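Long-range contact in NDP-N-acetyl-D-galactosaminuronic acid dehydrogenase (PDB 3G79), which probably oxidises UDP-N-acetyl-mannosamine to the corresponding uronic acid in two NAD-dependent steps: residues F123-L137 with T148-L162. Sequence-based numbering, arbitrary orientation.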
loop_
_atom_site.group_PDB
_atom_site.type_symbol
_atom_site.label_atom_id
_atom_site.label_comp_id
_atom_site.label_asym_id
_atom_site.label_seq_id
_atom_site.Cartn_x
_atom_site.Cartn_y
_atom_site.Cartn_z
ATOM N N PHE A 123 -13.358 3.203 28.449
ATOM C CA PHE A 123 -12.597 4.334 28.922
ATOM C C PHE A 123 -12.822 4.728 30.404
ATOM O O PHE A 123 -12.286 5.757 30.849
ATOM C CB PHE A 123 -12.924 5.540 28.035
ATOM C CG PHE A 123 -12.401 5.434 26.622
ATOM C CD1 PHE A 123 -11.075 5.085 26.375
ATOM C CD2 PHE A 123 -13.232 5.746 25.536
ATOM C CE1 PHE A 123 -10.570 5.020 25.059
ATOM C CE2 PHE A 123 -12.759 5.685 24.220
ATOM C CZ PHE A 123 -11.416 5.320 23.978
ATOM N N SER A 124 -13.572 3.933 31.171
ATOM C CA SER A 124 -14.050 4.409 32.470
ATOM C C SER A 124 -12.914 4.770 33.440
ATOM O O SER A 124 -12.900 5.875 34.004
ATOM C CB SER A 124 -15.172 3.509 33.083
ATOM O OG SER A 124 -14.705 2.315 33.706
ATOM N N ALA A 125 -11.960 3.871 33.615
ATOM C CA ALA A 125 -10.773 4.180 34.393
ATOM C C ALA A 125 -9.985 5.387 33.828
ATOM O O ALA A 125 -9.367 6.160 34.615
ATOM C CB ALA A 125 -9.858 2.956 34.495
ATOM N N LEU A 126 -10.005 5.550 32.498
ATOM C CA LEU A 126 -9.258 6.640 31.841
ATOM C C LEU A 126 -9.932 7.920 32.200
ATOM O O LEU A 126 -9.286 8.884 32.607
ATOM C CB LEU A 126 -9.255 6.520 30.301
ATOM C CG LEU A 126 -8.833 7.790 29.552
ATOM C CD1 LEU A 126 -7.369 8.132 29.929
ATOM C CD2 LEU A 126 -9.061 7.719 28.035
ATOM N N ILE A 127 -11.255 7.926 32.064
ATOM C CA ILE A 127 -11.977 9.143 32.335
ATOM C C ILE A 127 -11.910 9.456 33.827
ATOM O O ILE A 127 -11.874 10.618 34.207
ATOM C CB ILE A 127 -13.427 9.171 31.810
ATOM C CG1 ILE A 127 -14.384 8.805 32.921
ATOM C CG2 ILE A 127 -13.648 8.352 30.552
ATOM C CD1 ILE A 127 -15.506 9.787 33.016
ATOM N N ASP A 128 -11.861 8.433 34.672
ATOM C CA ASP A 128 -11.661 8.687 36.088
ATOM C C ASP A 128 -10.355 9.425 36.321
ATOM O O ASP A 128 -10.305 10.336 37.126
ATOM C CB ASP A 128 -11.636 7.388 36.865
ATOM C CG ASP A 128 -12.995 6.996 37.396
ATOM O OD1 ASP A 128 -14.017 7.149 36.664
ATOM O OD2 ASP A 128 -13.018 6.530 38.559
ATOM N N GLY A 129 -9.296 9.024 35.604
ATOM C CA GLY A 129 -7.988 9.680 35.739
ATOM C C GLY A 129 -7.977 11.135 35.306
ATOM O O GLY A 129 -7.348 11.971 35.929
ATOM N N ILE A 130 -8.676 11.423 34.218
ATOM C CA ILE A 130 -8.745 12.752 33.653
ATOM C C ILE A 130 -9.430 13.642 34.671
ATOM O O ILE A 130 -8.908 14.713 35.016
ATOM C CB ILE A 130 -9.470 12.743 32.270
ATOM C CG1 ILE A 130 -8.700 11.859 31.293
ATOM C CG2 ILE A 130 -9.506 14.120 31.680
ATOM C CD1 ILE A 130 -9.443 11.507 30.003
ATOM N N ARG A 131 -10.585 13.197 35.164
ATOM C CA ARG A 131 -11.251 13.847 36.289
ATOM C C ARG A 131 -10.241 14.138 37.409
ATOM O O ARG A 131 -10.046 15.286 37.802
ATOM C CB ARG A 131 -12.428 13.005 36.783
ATOM C CG ARG A 131 -13.686 12.986 35.837
ATOM C CD ARG A 131 -15.035 12.900 36.622
ATOM N NE ARG A 131 -16.204 12.384 35.890
ATOM C CZ ARG A 131 -16.560 11.093 35.854
ATOM N NH1 ARG A 131 -17.664 10.707 35.206
ATOM N NH2 ARG A 131 -15.813 10.159 36.465
ATOM N N ASN A 132 -9.542 13.130 37.909
ATOM C CA ASN A 132 -8.574 13.427 38.960
ATOM C C ASN A 132 -7.588 14.519 38.576
ATOM O O ASN A 132 -7.346 15.462 39.364
ATOM C CB ASN A 132 -7.836 12.192 39.400
ATOM C CG ASN A 132 -8.552 11.461 40.502
ATOM O OD1 ASN A 132 -8.350 10.271 40.651
ATOM N ND2 ASN A 132 -9.381 12.168 41.300
ATOM N N VAL A 133 -7.020 14.394 37.370
ATOM C CA VAL A 133 -6.231 15.482 36.796
ATOM C C VAL A 133 -6.969 16.843 36.801
ATOM O O VAL A 133 -6.474 17.814 37.395
ATOM C CB VAL A 133 -5.704 15.113 35.405
ATOM C CG1 VAL A 133 -5.019 16.317 34.722
ATOM C CG2 VAL A 133 -4.744 13.994 35.563
ATOM N N GLY A 134 -8.134 16.910 36.144
ATOM C CA GLY A 134 -8.891 18.148 36.110
ATOM C C GLY A 134 -9.049 18.717 37.516
ATOM O O GLY A 134 -8.869 19.909 37.728
ATOM N N LYS A 135 -9.355 17.837 38.471
ATOM C CA LYS A 135 -9.636 18.184 39.842
ATOM C C LYS A 135 -8.516 18.961 40.457
ATOM O O LYS A 135 -8.766 19.819 41.303
ATOM C CB LYS A 135 -9.879 16.916 40.659
ATOM C CG LYS A 135 -10.309 17.131 42.106
ATOM C CD LYS A 135 -11.493 16.212 42.495
ATOM C CE LYS A 135 -11.137 14.711 42.379
ATOM N NZ LYS A 135 -12.219 13.888 41.727
ATOM N N TYR A 136 -7.274 18.672 40.052
ATOM C CA TYR A 136 -6.128 19.289 40.743
ATOM C C TYR A 136 -5.276 20.180 39.814
ATOM O O TYR A 136 -4.264 20.771 40.221
ATOM C CB TYR A 136 -5.315 18.226 41.489
ATOM C CG TYR A 136 -6.063 17.580 42.636
ATOM C CD1 TYR A 136 -6.323 18.295 43.823
ATOM C CD2 TYR A 136 -6.527 16.263 42.550
ATOM C CE1 TYR A 136 -7.026 17.718 44.891
ATOM C CE2 TYR A 136 -7.237 15.668 43.630
ATOM C CZ TYR A 136 -7.475 16.408 44.788
ATOM O OH TYR A 136 -8.151 15.861 45.848
ATOM N N LEU A 137 -5.761 20.306 38.582
ATOM C CA LEU A 137 -5.107 21.097 37.544
ATOM C C LEU A 137 -4.816 22.545 37.970
ATOM O O LEU A 137 -5.685 23.217 38.565
ATOM C CB LEU A 137 -5.946 21.075 36.252
ATOM C CG LEU A 137 -5.304 21.620 34.976
ATOM C CD1 LEU A 137 -4.031 20.838 34.624
ATOM C CD2 LEU A 137 -6.307 21.536 33.857
ATOM N N THR A 148 -4.417 4.976 24.346
ATOM C CA THR A 148 -4.951 4.900 22.984
ATOM C C THR A 148 -6.389 5.440 22.955
ATOM O O THR A 148 -7.252 4.923 23.639
ATOM C CB THR A 148 -4.881 3.425 22.495
ATOM O OG1 THR A 148 -3.507 3.011 22.391
ATOM C CG2 THR A 148 -5.611 3.242 21.157
ATOM N N ILE A 149 -6.629 6.511 22.208
ATOM C CA ILE A 149 -7.962 7.129 22.163
ATOM C C ILE A 149 -8.463 7.206 20.735
ATOM O O ILE A 149 -7.716 6.877 19.816
ATOM C CB ILE A 149 -8.013 8.500 22.851
ATOM C CG1 ILE A 149 -6.885 9.409 22.328
ATOM C CG2 ILE A 149 -7.972 8.312 24.397
ATOM C CD1 ILE A 149 -6.800 10.840 22.987
ATOM N N THR A 150 -9.719 7.606 20.544
ATOM C CA THR A 150 -10.310 7.678 19.200
ATOM C C THR A 150 -10.298 9.082 18.698
ATOM O O THR A 150 -10.450 10.016 19.483
ATOM C CB THR A 150 -11.784 7.234 19.182
ATOM O OG1 THR A 150 -12.558 8.142 19.978
ATOM C CG2 THR A 150 -11.914 5.871 19.734
ATOM N N PRO A 151 -10.194 9.255 17.376
ATOM C CA PRO A 151 -10.162 10.628 16.941
ATOM C C PRO A 151 -11.240 11.472 17.602
ATOM O O PRO A 151 -12.406 11.090 17.560
ATOM C CB PRO A 151 -10.412 10.512 15.433
ATOM C CG PRO A 151 -9.689 9.235 15.086
ATOM C CD PRO A 151 -9.955 8.319 16.260
ATOM N N GLY A 152 -10.844 12.617 18.161
ATOM C CA GLY A 152 -11.779 13.627 18.639
ATOM C C GLY A 152 -11.861 13.647 20.158
ATOM O O GLY A 152 -12.463 14.529 20.738
ATOM N N THR A 153 -11.241 12.665 20.799
ATOM C CA THR A 153 -11.218 12.576 22.254
ATOM C C THR A 153 -10.473 13.760 22.943
ATOM O O THR A 153 -11.035 14.432 23.833
ATOM C CB THR A 153 -10.647 11.205 22.667
ATOM O OG1 THR A 153 -11.388 10.160 22.000
ATOM C CG2 THR A 153 -10.670 11.030 24.199
ATOM N N THR A 154 -9.235 14.041 22.526
ATOM C CA THR A 154 -8.498 15.159 23.098
ATOM C C THR A 154 -9.270 16.482 23.084
ATOM O O THR A 154 -9.494 17.076 24.155
ATOM C CB THR A 154 -7.118 15.334 22.466
ATOM O OG1 THR A 154 -6.474 14.079 22.500
ATOM C CG2 THR A 154 -6.246 16.317 23.267
ATOM N N GLU A 155 -9.654 16.936 21.887
ATOM C CA GLU A 155 -10.344 18.226 21.720
ATOM C C GLU A 155 -11.800 18.122 22.173
ATOM O O GLU A 155 -12.468 19.129 22.359
ATOM C CB GLU A 155 -10.331 18.684 20.258
ATOM C CG GLU A 155 -8.959 18.825 19.621
ATOM C CD GLU A 155 -8.378 20.202 19.770
ATOM O OE1 GLU A 155 -9.015 21.041 20.458
ATOM O OE2 GLU A 155 -7.282 20.461 19.218
ATOM N N GLY A 156 -12.296 16.905 22.327
ATOM C CA GLY A 156 -13.659 16.688 22.756
ATOM C C GLY A 156 -13.724 16.424 24.242
ATOM O O GLY A 156 -13.581 17.336 25.029
ATOM N N MET A 157 -13.911 15.174 24.641
ATOM C CA MET A 157 -14.247 14.940 26.038
ATOM C C MET A 157 -13.102 15.134 26.999
ATOM O O MET A 157 -13.325 15.500 28.148
ATOM C CB MET A 157 -14.997 13.611 26.300
ATOM C CG MET A 157 -14.412 12.327 25.754
ATOM S SD MET A 157 -14.735 10.932 26.903
ATOM C CE MET A 157 -13.062 10.906 27.594
ATOM N N ALA A 158 -11.882 14.920 26.527
ATOM C CA ALA A 158 -10.736 15.071 27.391
ATOM C C ALA A 158 -10.726 16.502 27.878
ATOM O O ALA A 158 -10.814 16.707 29.076
ATOM C CB ALA A 158 -9.457 14.693 26.689
ATOM N N LYS A 159 -10.731 17.483 26.980
ATOM C CA LYS A 159 -10.759 18.888 27.441
ATOM C C LYS A 159 -12.038 19.329 28.224
ATOM O O LYS A 159 -11.946 20.137 29.137
ATOM C CB LYS A 159 -10.418 19.861 26.310
ATOM C CG LYS A 159 -11.581 20.645 25.772
ATOM C CD LYS A 159 -11.383 21.032 24.322
ATOM C CE LYS A 159 -10.510 22.258 24.169
ATOM N NZ LYS A 159 -9.514 21.964 23.104
ATOM N N GLN A 160 -13.216 18.827 27.854
ATOM C CA GLN A 160 -14.438 19.114 28.590
ATOM C C GLN A 160 -14.271 18.728 30.079
ATOM O O GLN A 160 -14.357 19.567 30.949
ATOM C CB GLN A 160 -15.639 18.414 27.937
ATOM C CG GLN A 160 -16.540 19.319 27.067
ATOM C CD GLN A 160 -16.228 19.301 25.548
ATOM O OE1 GLN A 160 -17.126 19.069 24.726
ATOM N NE2 GLN A 160 -14.967 19.563 25.179
ATOM N N ILE A 161 -13.989 17.468 30.363
ATOM C CA ILE A 161 -13.625 17.053 31.711
ATOM C C ILE A 161 -12.537 17.929 32.351
ATOM O O ILE A 161 -12.673 18.390 33.493
ATOM C CB ILE A 161 -13.153 15.571 31.753
ATOM C CG1 ILE A 161 -14.254 14.645 31.255
ATOM C CG2 ILE A 161 -12.849 15.164 33.172
ATOM C CD1 ILE A 161 -13.830 13.183 31.114
ATOM N N LEU A 162 -11.430 18.134 31.650
ATOM C CA LEU A 162 -10.365 18.946 32.212
ATOM C C LEU A 162 -10.924 20.309 32.550
ATOM O O LEU A 162 -10.608 20.865 33.606
ATOM C CB LEU A 162 -9.171 19.080 31.255
ATOM C CG LEU A 162 -7.978 18.109 31.361
ATOM C CD1 LEU A 162 -7.872 17.419 32.735
ATOM C CD2 LEU A 162 -7.991 17.086 30.248
#
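Where the loop ahead of helix 154-166 passes Phe123, Thr148 O lies at the edge of the phenyl ring, near its plane and 3.6 Å from CE1. The contact illustrates how neighbouring helices of a Rossmann-type NAD-binding domain pack beside each other: helix 124-136 leads into strand 142-145 of the central sheet, and the chain then returns as helix 154-166. Ile149 follows, its CG2 meeting Leu126 CD2 at 3.8 Å, the two side chains crossing at about a right angle. Thr150 adds its CG2 at the edge of the Phe123 ring, while its carbonyl oxygen is gripped within the type II turn by both the backbone N and the hydroxyl of Thr153; Thr153 OG1 donates in the carbonyl plane, onto a lone pair. Beyond the turn the axes of 124-136 and 154-162 run at 42° to each other. Met157, its chain folded at the sulfur (chi3 -102°), brings its CE to 4.0 Å from Ile127 CG2, and with Ala158, Ile161 and Leu162 it forms the hole that receives Ile130 as a knob. Ile130 CG2, anti to its backbone N, carries much of this fit. Ile161 divides its branches, CD1 reaching Ile127 and CG2 lying 3.5 Å from Arg131 CG. Last comes Leu162, which spans one turn of the partner helix: CD2 touches Ile130 CG2 at 3.6 Å, and CD1 touches Val133 CG1 and also lies against the backbone of Gly134, 3.5 Å from Gly134 N.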